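Protein-arginine-phosphatase (Geobacillus stearothermophilus, PDB 4PIC) removes phosphate from phosphoarginine residues in proteins and probably counteracts the arginine kinase McsB, with almost no activity on phosphotyrosine peptides. Local coordinates at residues A[85-88]-A[89-93]; A[100-103]-A[104-108]; A[133-136]-A[137-141]. All coordinates share one frame; numbering follows the deposited sequence.

Interaction 1. Residues A[85-88]-A[89-93]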
ATOM      1  N   GLY A  85      -7.519  -4.421   6.383  1.00 17.09           N
ATOM      2  CA  GLY A  85      -7.029  -3.410   5.459  1.00 16.50           C
ATOM      3  C   GLY A  85      -6.040  -4.006   4.482  1.00 14.29           C
ATOM      4  O   GLY A  85      -6.099  -3.745   3.282  1.00 13.92           O
ATOM      5  N   HIS A  86      -5.131  -4.833   4.991  1.00 13.35           N
ATOM      6  CA  HIS A  86      -4.169  -5.487   4.113  1.00 12.36           C
ATOM      7  C   HIS A  86      -4.875  -6.465   3.185  1.00 12.82           C
ATOM      8  O   HIS A  86      -4.557  -6.534   1.994  1.00 12.74           O
ATOM      9  CB  HIS A  86      -3.108  -6.226   4.925  1.00 11.39           C
ATOM     10  CG  HIS A  86      -2.134  -5.320   5.607  1.00 11.52           C
ATOM     11  ND1 HIS A  86      -1.988  -5.287   6.976  1.00 15.13           N
ATOM     12  CD2 HIS A  86      -1.252  -4.420   5.109  1.00 12.31           C
ATOM     13  CE1 HIS A  86      -1.064  -4.394   7.294  1.00 13.57           C
ATOM     14  NE2 HIS A  86      -0.599  -3.861   6.180  1.00 13.25           N
ATOM     15  N   LYS A  87      -5.805  -7.243   3.733  1.00 12.17           N
ATOM     16  CA  LYS A  87      -6.592  -8.158   2.915  1.00 13.85           C
ATOM     17  C   LYS A  87      -7.276  -7.412   1.777  1.00 13.18           C
ATOM     18  O   LYS A  87      -7.204  -7.828   0.614  1.00 11.79           O
ATOM     19  CB  LYS A  87      -7.629  -8.891   3.763  1.00 14.72           C
ATOM     20  CG  LYS A  87      -8.500  -9.845   2.944  1.00 16.33           C
ATOM     21  CD  LYS A  87      -9.572 -10.494   3.798  1.00 18.96           C
ATOM     22  CE  LYS A  87     -10.780 -10.878   2.959  1.00 24.80           C
ATOM     23  NZ  LYS A  87     -11.355  -9.673   2.295  1.00 31.49           N
ATOM     24  N   ASP A  88      -7.913  -6.294   2.106  1.00 14.02           N
ATOM     25  CA  ASP A  88      -8.630  -5.522   1.100  1.00 16.73           C
ATOM     26  C   ASP A  88      -7.685  -4.981   0.029  1.00 14.74           C
ATOM     27  O   ASP A  88      -7.993  -5.031  -1.153  1.00 14.98           O
ATOM     28  CB  ASP A  88      -9.415  -4.378   1.746  1.00 18.62           C
ATOM     29  CG  ASP A  88     -10.587  -4.863   2.576  1.00 19.61           C
ATOM     30  OD1 ASP A  88     -11.039  -6.011   2.384  1.00 21.93           O
ATOM     31  OD2 ASP A  88     -11.055  -4.077   3.423  1.00 27.16           O
HETATM   32  N   MSE A  89      -6.522  -4.481   0.438  1.00 12.02           N
HETATM   33  CA  MSE A  89      -5.545  -4.020  -0.541  1.00 13.69           C
HETATM   34  C   MSE A  89      -5.071  -5.132  -1.460  1.00 11.34           C
HETATM   35  O   MSE A  89      -4.966  -4.940  -2.676  1.00 12.66           O
HETATM   36  CB  MSE A  89      -4.338  -3.372   0.140  1.00 13.96           C
HETATM   37  CG  MSE A  89      -4.643  -2.077   0.871  1.00 13.25           C
HETATM   38 SE   MSE A  89      -3.056  -1.198   1.521  1.00 19.53          SE
HETATM   39  CE  MSE A  89      -2.370  -0.605  -0.184  1.00 19.19           C
ATOM     40  N   ILE A  90      -4.790  -6.300  -0.887  1.00 11.62           N
ATOM     41  CA  ILE A  90      -4.305  -7.424  -1.676  1.00 13.03           C
ATOM     42  C   ILE A  90      -5.317  -7.850  -2.733  1.00 12.27           C
ATOM     43  O   ILE A  90      -4.962  -8.052  -3.891  1.00 12.32           O
ATOM     44  CB  ILE A  90      -3.963  -8.625  -0.781  1.00 10.91           C
ATOM     45  CG1 ILE A  90      -2.777  -8.256   0.107  1.00 11.11           C
ATOM     46  CG2 ILE A  90      -3.644  -9.857  -1.627  1.00 13.38           C
ATOM     47  CD1 ILE A  90      -2.658  -9.162   1.312  1.00 13.78           C
ATOM     48  N   VAL A  91      -6.582  -7.940  -2.332  1.00 12.70           N
ATOM     49  CA  VAL A  91      -7.640  -8.406  -3.227  1.00 13.40           C
ATOM     50  C   VAL A  91      -7.956  -7.372  -4.309  1.00 14.43           C
ATOM     51  O   VAL A  91      -8.249  -7.719  -5.451  1.00 15.05           O
ATOM     52  CB  VAL A  91      -8.905  -8.785  -2.431  1.00 15.32           C
ATOM     53  CG1 VAL A  91     -10.069  -9.065  -3.359  1.00 21.99           C
ATOM     54  CG2 VAL A  91      -8.611  -9.998  -1.545  1.00 15.81           C
ATOM     55  N   GLU A  92      -7.857  -6.094  -3.967  1.00 13.08           N
ATOM     56  CA  GLU A  92      -8.087  -5.051  -4.957  1.00 15.55           C
ATOM     57  C   GLU A  92      -6.952  -5.038  -5.983  1.00 16.22           C
ATOM     58  O   GLU A  92      -7.198  -4.892  -7.179  1.00 16.41           O
ATOM     59  CB  GLU A  92      -8.235  -3.682  -4.284  1.00 17.30           C
ATOM     60  CG  GLU A  92      -8.602  -2.545  -5.235  1.00 19.64           C
ATOM     61  CD  GLU A  92      -9.097  -1.314  -4.493  1.00 26.96           C
ATOM     62  OE1 GLU A  92      -8.440  -0.254  -4.583  1.00 25.82           O
ATOM     63  OE2 GLU A  92     -10.152  -1.410  -3.822  1.00 29.19           O
ATOM     64  N   ARG A  93      -5.715  -5.206  -5.514  1.00 13.47           N
ATOM     65  CA  ARG A  93      -4.544  -5.195  -6.393  1.00 14.18           C
ATOM     66  C   ARG A  93      -4.413  -6.476  -7.203  1.00 14.10           C
ATOM     67  O   ARG A  93      -4.044  -6.441  -8.383  1.00 14.90           O
ATOM     68  CB  ARG A  93      -3.275  -4.974  -5.563  1.00 11.68           C
ATOM     69  CG  ARG A  93      -1.979  -5.149  -6.328  1.00 11.77           C
ATOM     70  CD  ARG A  93      -1.759  -4.015  -7.337  1.00 12.59           C
ATOM     71  NE  ARG A  93      -0.465  -4.164  -7.991  1.00 14.42           N
ATOM     72  CZ  ARG A  93      -0.232  -4.962  -9.025  1.00 13.38           C
ATOM     73  NH1 ARG A  93      -1.214  -5.689  -9.546  1.00 14.57           N
ATOM     74  NH2 ARG A  93       0.984  -5.034  -9.543  1.00 16.68           N
TER

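Interaction 2. Residues A[100-103]-A[104-108]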
ATOM      1  N   LYS A 100      -8.287 -17.051  -1.979  1.00 15.89           N
ATOM      2  CA  LYS A 100      -7.276 -17.619  -1.087  1.00 15.75           C
ATOM      3  C   LYS A 100      -6.640 -16.582  -0.169  1.00 14.14           C
ATOM      4  O   LYS A 100      -5.642 -16.873   0.494  1.00 15.12           O
ATOM      5  CB  LYS A 100      -6.191 -18.346  -1.878  1.00 15.44           C
ATOM      6  CG  LYS A 100      -5.355 -17.457  -2.789  1.00 18.70           C
ATOM      7  CD  LYS A 100      -4.301 -18.299  -3.500  1.00 22.33           C
ATOM      8  CE  LYS A 100      -3.614 -17.522  -4.597  1.00 22.95           C
ATOM      9  NZ  LYS A 100      -2.569 -18.355  -5.231  1.00 20.23           N
ATOM     10  N   THR A 101      -7.223 -15.389  -0.116  1.00 13.46           N
ATOM     11  CA  THR A 101      -6.690 -14.335   0.746  1.00 12.72           C
ATOM     12  C   THR A 101      -7.633 -14.114   1.915  1.00 13.28           C
ATOM     13  O   THR A 101      -8.833 -13.920   1.729  1.00 14.12           O
ATOM     14  CB  THR A 101      -6.508 -13.028  -0.034  1.00 10.56           C
ATOM     15  OG1 THR A 101      -5.628 -13.280  -1.134  1.00 13.45           O
ATOM     16  CG2 THR A 101      -5.880 -11.953   0.843  1.00 13.99           C
ATOM     17  N   PHE A 102      -7.095 -14.184   3.129  1.00 12.20           N
ATOM     18  CA  PHE A 102      -7.899 -14.050   4.333  1.00 12.67           C
ATOM     19  C   PHE A 102      -7.069 -13.249   5.307  1.00 13.27           C
ATOM     20  O   PHE A 102      -5.857 -13.185   5.154  1.00 15.34           O
ATOM     21  CB  PHE A 102      -8.120 -15.422   4.994  1.00 15.66           C
ATOM     22  CG  PHE A 102      -8.612 -16.507   4.069  1.00 16.75           C
ATOM     23  CD1 PHE A 102      -9.957 -16.827   4.018  1.00 20.34           C
ATOM     24  CD2 PHE A 102      -7.720 -17.231   3.292  1.00 15.74           C
ATOM     25  CE1 PHE A 102     -10.412 -17.837   3.182  1.00 19.61           C
ATOM     26  CE2 PHE A 102      -8.168 -18.242   2.456  1.00 19.26           C
ATOM     27  CZ  PHE A 102      -9.511 -18.538   2.398  1.00 19.99           C
ATOM     28  N   THR A 103      -7.690 -12.682   6.337  1.00 14.86           N
ATOM     29  CA  THR A 103      -6.892 -12.279   7.497  1.00 13.21           C
ATOM     30  C   THR A 103      -6.522 -13.550   8.239  1.00 14.03           C
ATOM     31  O   THR A 103      -7.259 -14.539   8.203  1.00 14.59           O
ATOM     32  CB  THR A 103      -7.630 -11.334   8.466  1.00 15.61           C
ATOM     33  OG1 THR A 103      -8.780 -11.998   9.014  1.00 17.30           O
ATOM     34  CG2 THR A 103      -8.050 -10.052   7.752  1.00 15.56           C
ATOM     35  N   LEU A 104      -5.378 -13.544   8.906  1.00 13.70           N
ATOM     36  CA  LEU A 104      -4.985 -14.698   9.700  1.00 12.09           C
ATOM     37  C   LEU A 104      -6.080 -15.069  10.709  1.00 15.11           C
ATOM     38  O   LEU A 104      -6.419 -16.239  10.859  1.00 15.56           O
ATOM     39  CB  LEU A 104      -3.659 -14.409  10.402  1.00 13.69           C
ATOM     40  CG  LEU A 104      -3.185 -15.398  11.448  1.00 11.15           C
ATOM     41  CD1 LEU A 104      -3.000 -16.800  10.870  1.00 12.23           C
ATOM     42  CD2 LEU A 104      -1.879 -14.879  12.061  1.00 13.00           C
ATOM     43  N   LYS A 105      -6.648 -14.061  11.358  1.00 16.37           N
ATOM     44  CA  LYS A 105      -7.697 -14.267  12.351  1.00 16.04           C
ATOM     45  C   LYS A 105      -8.938 -14.933  11.765  1.00 18.47           C
ATOM     46  O   LYS A 105      -9.465 -15.890  12.340  1.00 17.71           O
ATOM     47  CB  LYS A 105      -8.070 -12.934  13.001  1.00 19.44           C
ATOM     48  CG  LYS A 105      -9.184 -13.031  14.033  1.00 22.30           C
ATOM     49  CD  LYS A 105      -8.718 -13.806  15.259  1.00 24.66           C
ATOM     50  CE  LYS A 105      -9.716 -13.690  16.407  1.00 27.43           C
ATOM     51  NZ  LYS A 105      -9.222 -14.342  17.661  1.00 31.82           N
ATOM     52  N   GLN A 106      -9.407 -14.437  10.623  1.00 16.60           N
ATOM     53  CA  GLN A 106     -10.610 -15.007  10.018  1.00 18.90           C
ATOM     54  C   GLN A 106     -10.369 -16.447   9.583  1.00 19.00           C
ATOM     55  O   GLN A 106     -11.244 -17.302   9.733  1.00 19.67           O
ATOM     56  CB  GLN A 106     -11.123 -14.141   8.854  1.00 20.52           C
ATOM     57  CG  GLN A 106     -10.479 -14.417   7.503  1.00 23.87           C
ATOM     58  CD  GLN A 106     -11.150 -13.661   6.359  1.00 24.12           C
ATOM     59  OE1 GLN A 106     -10.666 -12.615   5.919  1.00 21.44           O
ATOM     60  NE2 GLN A 106     -12.269 -14.196   5.872  1.00 29.89           N
ATOM     61  N   PHE A 107      -9.167 -16.734   9.090  1.00 15.91           N
ATOM     62  CA  PHE A 107      -8.877 -18.064   8.574  1.00 17.03           C
ATOM     63  C   PHE A 107      -8.854 -19.148   9.650  1.00 18.39           C
ATOM     64  O   PHE A 107      -9.258 -20.297   9.403  1.00 18.50           O
ATOM     65  CB  PHE A 107      -7.556 -18.071   7.811  1.00 16.67           C
ATOM     66  CG  PHE A 107      -7.259 -19.386   7.167  1.00 16.82           C
ATOM     67  CD1 PHE A 107      -8.006 -19.822   6.085  1.00 18.49           C
ATOM     68  CD2 PHE A 107      -6.243 -20.193   7.646  1.00 18.18           C
ATOM     69  CE1 PHE A 107      -7.742 -21.036   5.488  1.00 20.64           C
ATOM     70  CE2 PHE A 107      -5.973 -21.416   7.055  1.00 18.34           C
ATOM     71  CZ  PHE A 107      -6.726 -21.840   5.974  1.00 19.53           C
ATOM     72  N   VAL A 108      -8.381 -18.803  10.844  1.00 17.20           N
ATOM     73  CA  VAL A 108      -8.292 -19.810  11.895  1.00 18.37           C
ATOM     74  C   VAL A 108      -9.426 -19.742  12.923  1.00 20.68           C
ATOM     75  O   VAL A 108      -9.609 -20.684  13.685  1.00 23.91           O
ATOM     76  CB  VAL A 108      -6.932 -19.766  12.620  1.00 19.60           C
ATOM     77  CG1 VAL A 108      -5.792 -20.030  11.645  1.00 19.65           C
ATOM     78  CG2 VAL A 108      -6.749 -18.428  13.284  1.00 20.38           C
TER

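Interaction 3. Residues A[133-136]-A[137-141]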
ATOM      1  N   LEU A 133      -0.193 -13.500  17.694  1.00 12.50           N
ATOM      2  CA  LEU A 133       0.254 -14.338  16.588  1.00 12.63           C
ATOM      3  C   LEU A 133       0.566 -15.755  17.034  1.00 13.76           C
ATOM      4  O   LEU A 133       0.255 -16.706  16.327  1.00 12.91           O
ATOM      5  CB  LEU A 133       1.485 -13.731  15.925  1.00 11.01           C
ATOM      6  CG  LEU A 133       1.240 -12.489  15.087  1.00 11.35           C
ATOM      7  CD1 LEU A 133       2.572 -11.836  14.730  1.00 11.09           C
ATOM      8  CD2 LEU A 133       0.465 -12.877  13.838  1.00 12.99           C
ATOM      9  N   GLU A 134       1.176 -15.914  18.201  1.00 12.93           N
ATOM     10  CA  GLU A 134       1.501 -17.254  18.676  1.00 12.88           C
ATOM     11  C   GLU A 134       0.227 -18.086  18.824  1.00 13.93           C
ATOM     12  O   GLU A 134       0.162 -19.246  18.388  1.00 13.89           O
ATOM     13  CB  GLU A 134       2.281 -17.225  19.996  1.00 15.72           C
ATOM     14  CG  GLU A 134       2.559 -18.614  20.542  1.00 24.06           C
ATOM     15  CD  GLU A 134       3.845 -18.716  21.339  1.00 29.15           C
ATOM     16  OE1 GLU A 134       4.179 -17.773  22.091  1.00 26.77           O
ATOM     17  OE2 GLU A 134       4.522 -19.761  21.214  1.00 29.76           O
ATOM     18  N   THR A 135      -0.796 -17.480  19.423  1.00 14.82           N
ATOM     19  CA  THR A 135      -2.064 -18.164  19.628  1.00 16.40           C
ATOM     20  C   THR A 135      -2.682 -18.562  18.301  1.00 14.90           C
ATOM     21  O   THR A 135      -3.100 -19.712  18.115  1.00 14.58           O
ATOM     22  CB  THR A 135      -3.038 -17.268  20.403  1.00 19.63           C
ATOM     23  OG1 THR A 135      -2.471 -16.972  21.687  1.00 20.31           O
ATOM     24  CG2 THR A 135      -4.383 -17.972  20.579  1.00 22.00           C
ATOM     25  N   LEU A 136      -2.715 -17.619  17.366  1.00 13.74           N
ATOM     26  CA  LEU A 136      -3.327 -17.888  16.072  1.00 14.48           C
ATOM     27  C   LEU A 136      -2.526 -18.884  15.237  1.00 14.34           C
ATOM     28  O   LEU A 136      -3.101 -19.692  14.497  1.00 13.53           O
ATOM     29  CB  LEU A 136      -3.548 -16.588  15.301  1.00 13.62           C
ATOM     30  CG  LEU A 136      -4.549 -15.633  15.964  1.00 17.20           C
ATOM     31  CD1 LEU A 136      -4.576 -14.297  15.256  1.00 17.75           C
ATOM     32  CD2 LEU A 136      -5.947 -16.230  15.993  1.00 21.71           C
ATOM     33  N   ILE A 137      -1.206 -18.847  15.359  1.00 13.64           N
ATOM     34  CA  ILE A 137      -0.363 -19.736  14.578  1.00 12.94           C
ATOM     35  C   ILE A 137      -0.394 -21.159  15.134  1.00 13.61           C
ATOM     36  O   ILE A 137      -0.308 -22.137  14.377  1.00 13.55           O
ATOM     37  CB  ILE A 137       1.037 -19.147  14.420  1.00 13.44           C
ATOM     38  CG1 ILE A 137       0.929 -17.950  13.465  1.00 14.28           C
ATOM     39  CG2 ILE A 137       2.025 -20.164  13.888  1.00 15.27           C
ATOM     40  CD1 ILE A 137       2.167 -17.161  13.364  1.00 17.69           C
ATOM     41  N   ASP A 138      -0.572 -21.284  16.448  1.00 12.94           N
ATOM     42  CA  ASP A 138      -0.814 -22.594  17.040  1.00 15.49           C
ATOM     43  C   ASP A 138      -2.105 -23.173  16.462  1.00 15.24           C
ATOM     44  O   ASP A 138      -2.152 -24.348  16.082  1.00 15.43           O
ATOM     45  CB  ASP A 138      -0.901 -22.509  18.569  1.00 17.77           C
ATOM     46  CG  ASP A 138       0.452 -22.319  19.228  1.00 21.10           C
ATOM     47  OD1 ASP A 138       1.487 -22.487  18.550  1.00 20.71           O
ATOM     48  OD2 ASP A 138       0.481 -22.016  20.441  1.00 22.45           O
ATOM     49  N   ARG A 139      -3.152 -22.353  16.376  1.00 14.82           N
ATOM     50  CA  ARG A 139      -4.419 -22.830  15.819  1.00 16.44           C
ATOM     51  C   ARG A 139      -4.273 -23.143  14.339  1.00 16.01           C
ATOM     52  O   ARG A 139      -4.860 -24.100  13.839  1.00 15.27           O
ATOM     53  CB  ARG A 139      -5.543 -21.807  15.997  1.00 18.68           C
ATOM     54  CG  ARG A 139      -5.641 -21.188  17.375  1.00 25.52           C
ATOM     55  CD  ARG A 139      -6.658 -21.834  18.288  1.00 31.71           C
ATOM     56  NE  ARG A 139      -6.790 -21.040  19.511  1.00 34.72           N
ATOM     57  CZ  ARG A 139      -7.019 -21.545  20.718  1.00 36.11           C
ATOM     58  NH1 ARG A 139      -7.150 -22.854  20.878  1.00 36.98           N
ATOM     59  NH2 ARG A 139      -7.118 -20.738  21.767  1.00 36.57           N
ATOM     60  N   LEU A 140      -3.497 -22.331  13.632  1.00 13.71           N
ATOM     61  CA  LEU A 140      -3.224 -22.588  12.225  1.00 12.42           C
ATOM     62  C   LEU A 140      -2.531 -23.931  12.030  1.00 14.45           C
ATOM     63  O   LEU A 140      -2.926 -24.719  11.160  1.00 13.43           O
ATOM     64  CB  LEU A 140      -2.351 -21.470  11.660  1.00 11.49           C
ATOM     65  CG  LEU A 140      -1.906 -21.652  10.214  1.00 12.72           C
ATOM     66  CD1 LEU A 140      -3.122 -21.612   9.327  1.00 14.81           C
ATOM     67  CD2 LEU A 140      -0.951 -20.535   9.834  1.00 12.86           C
ATOM     68  N   ALA A 141      -1.514 -24.199  12.848  1.00 13.45           N
ATOM     69  CA  ALA A 141      -0.800 -25.473  12.778  1.00 13.82           C
ATOM     70  C   ALA A 141      -1.758 -26.642  12.972  1.00 14.57           C
ATOM     71  O   ALA A 141      -1.740 -27.615  12.212  1.00 15.60           O
ATOM     72  CB  ALA A 141       0.306 -25.522  13.811  1.00 14.66           C
TER
HETATM   73  O   HOH W   1       3.517 -22.194  20.457  1.00 30.38           O

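Interaction 1. Residues A[85-88]-A[89-93]
Within the beta-alpha-beta unit of strand 78-81, helix 84-93 and strand 101-103, the helix is held turn to turn by contacts such as those of His86 with Ile90 and Lys87 with Val91. Ile90 N donates to His86 O at 2.9 Å, and Val91 N reaches Lys87 O at 3.0 Å; Met89 N and Glu92 N bond to Gly85 O and Asp88 O in the same way. Upon this frame the later side chains lean back over the earlier carbonyls. CG1 of Ile90 is anti to its own carbonyl carbon (chi1 -66°), which brings CG1 to 3.1 Å from His86 O and lets CD1 continue over the same oxygen. Met89, a selenomethionine here, lays CG 3.3 Å from Gly85 O before the chain bends at chi3 and departs from that carbonyl; its side chain also packs on Phe39 of the second subunit. Val91 sets CG2 3.4 Å from Lys87 O. Alongside, Lys87 NZ and Asp88 OD1 form a long salt bridge of 3.7 Å. Ile90 is buried, meeting Val79 and Thr101 of the sheet, and trimming it to an alanine would probably open a gap between helix and strands and remove the CG1 and CD1 that lie against His86 O. His86 turns to the catalytic end, its NE2 hydrogen-bonded to Thr10 OG1, a substrate-binding residue by similarity, with a bound phosphate ion close to its ring. A crossover helix with one flank on a parallel sheet and its first turn beside the phosphate site is characteristic of the low molecular weight phosphatase fold.

Interaction 2. Residues A[100-103]-A[104-108]
A capping box starts helix 104-109, where Thr103 at the N-cap and Gln106 three residues on trade hydrogen bonds between side chain and backbone. Gln106 N donates to Thr103 OG1 at 3.0 Å, and Thr103 N returns the bond to Gln106 OE1, also at 3.0 Å and fairly straight (165°). The first torsion of each side chain makes this possible: Thr103 OG1 (chi1 62°) and Gln106 CG (chi1 85°) each sit between their own backbone N and carbonyl carbon, and the two chains cross at about a right angle. The donor Thr103 N lies tilted from the plane of the Gln106 amide rather than within it. Thr103 O meanwhile accepts Phe107 N at 3.0 Å, the first full turn of the helix. The same glutamine, extended beyond CG, also closes on Phe102. Gln106 CG lies 3.6 Å from Phe102 CB, and Gln106 NE2 stands at the ring edge, 4.0 Å from Phe102 CD1, with the amide nearly perpendicular to the ring. Over one face of that ring comes Phe107, its CD1 above the centre and 3.8 Å from Phe102 CD2; the two rings are oblique. Phe107 goes on to a cation-pi contact with Lys143 of helix 123-150. Thr103 OG1 has a second partner in Asp112 OD2, from the loop beyond the helix. Two backbone N-H groups at the strand-to-helix turn are thus satisfied by side chains, and the carboxylate of Asp112 beside the cap would probably interact favourably with the partial positive charge at the helix start.

Interaction 3. Residues A[133-136]-A[137-141]
Glu134 and Asp138 leave successive turns of one helix in the same direction and run next to each other, with their carboxylate planes 54° apart. Glu134 OE2 and Asp138 OD2 stay 4.7 Å from each other, so the like charges do not touch. Water 1 bridges them instead, 2.7 Å from Glu134 OE2 and 2.8 Å from Asp138 OD1, with other acceptors competing for its two protons, so the bridge may not be complete at every moment. Each carboxylate has a lysine of its own: Glu134 OE1 pairs with Lys57 NZ and Asp138 OD1 with Lys26 NZ, which probably eases the crowding of negative charge. Asp138 CG lies beside the backbone N (chi1 -75°), a turn that swings the carboxylate back until CG is 3.2 Å from Glu134 O.

The helix concerned, 123-150, packs against helices 15-25 and 104-109 in the alpha/beta fold of the low molecular weight phosphatases, and its backbone runs in regular i to i+4 bonds from Ile137 N to Leu133 O through Leu140 N to Leu136 O.

On the exposed flank Thr135 and Arg139 also lie alongside each other. Arg139 CG comes to 3.0 Å from Thr135 O, after which the chain bends at chi2 and takes NE to 4.0 Å from Thr135 CG2; the methyl meets the guanidinium obliquely.

The buried flank is apolar. Ile137 extends CG1 and CD1 back along the helix, CG1 3.2 Å from Leu133 O and CD1 4.3 Å from Leu133 CB, while its side chain meets Leu22 and Leu23 of helix 15-25. Leu136 and Leu140 turn to helix 104-109, where both touch Val108.

In the fold
From the N terminus the three contacts follow in series, none nested in or crossing another, and each joins neighbouring residues without closing a long loop. Interaction 1 lies in the helix leaving strand 78-81; the chain then returns through strand 101-103, where interaction 2 turns it into helix 104-109. These two meet directly, Lys87 CD lying 3.2 Å from Gln106 OE1. Interaction 3 sits in the long helix 123-150 and joins interaction 2 through Leu104 on Leu133 and Phe107 on Leu140. Interactions 1 and 3 do not touch, their centres about 22 Å apart, with interaction 2 linking helix 84-93 to helix 123-150.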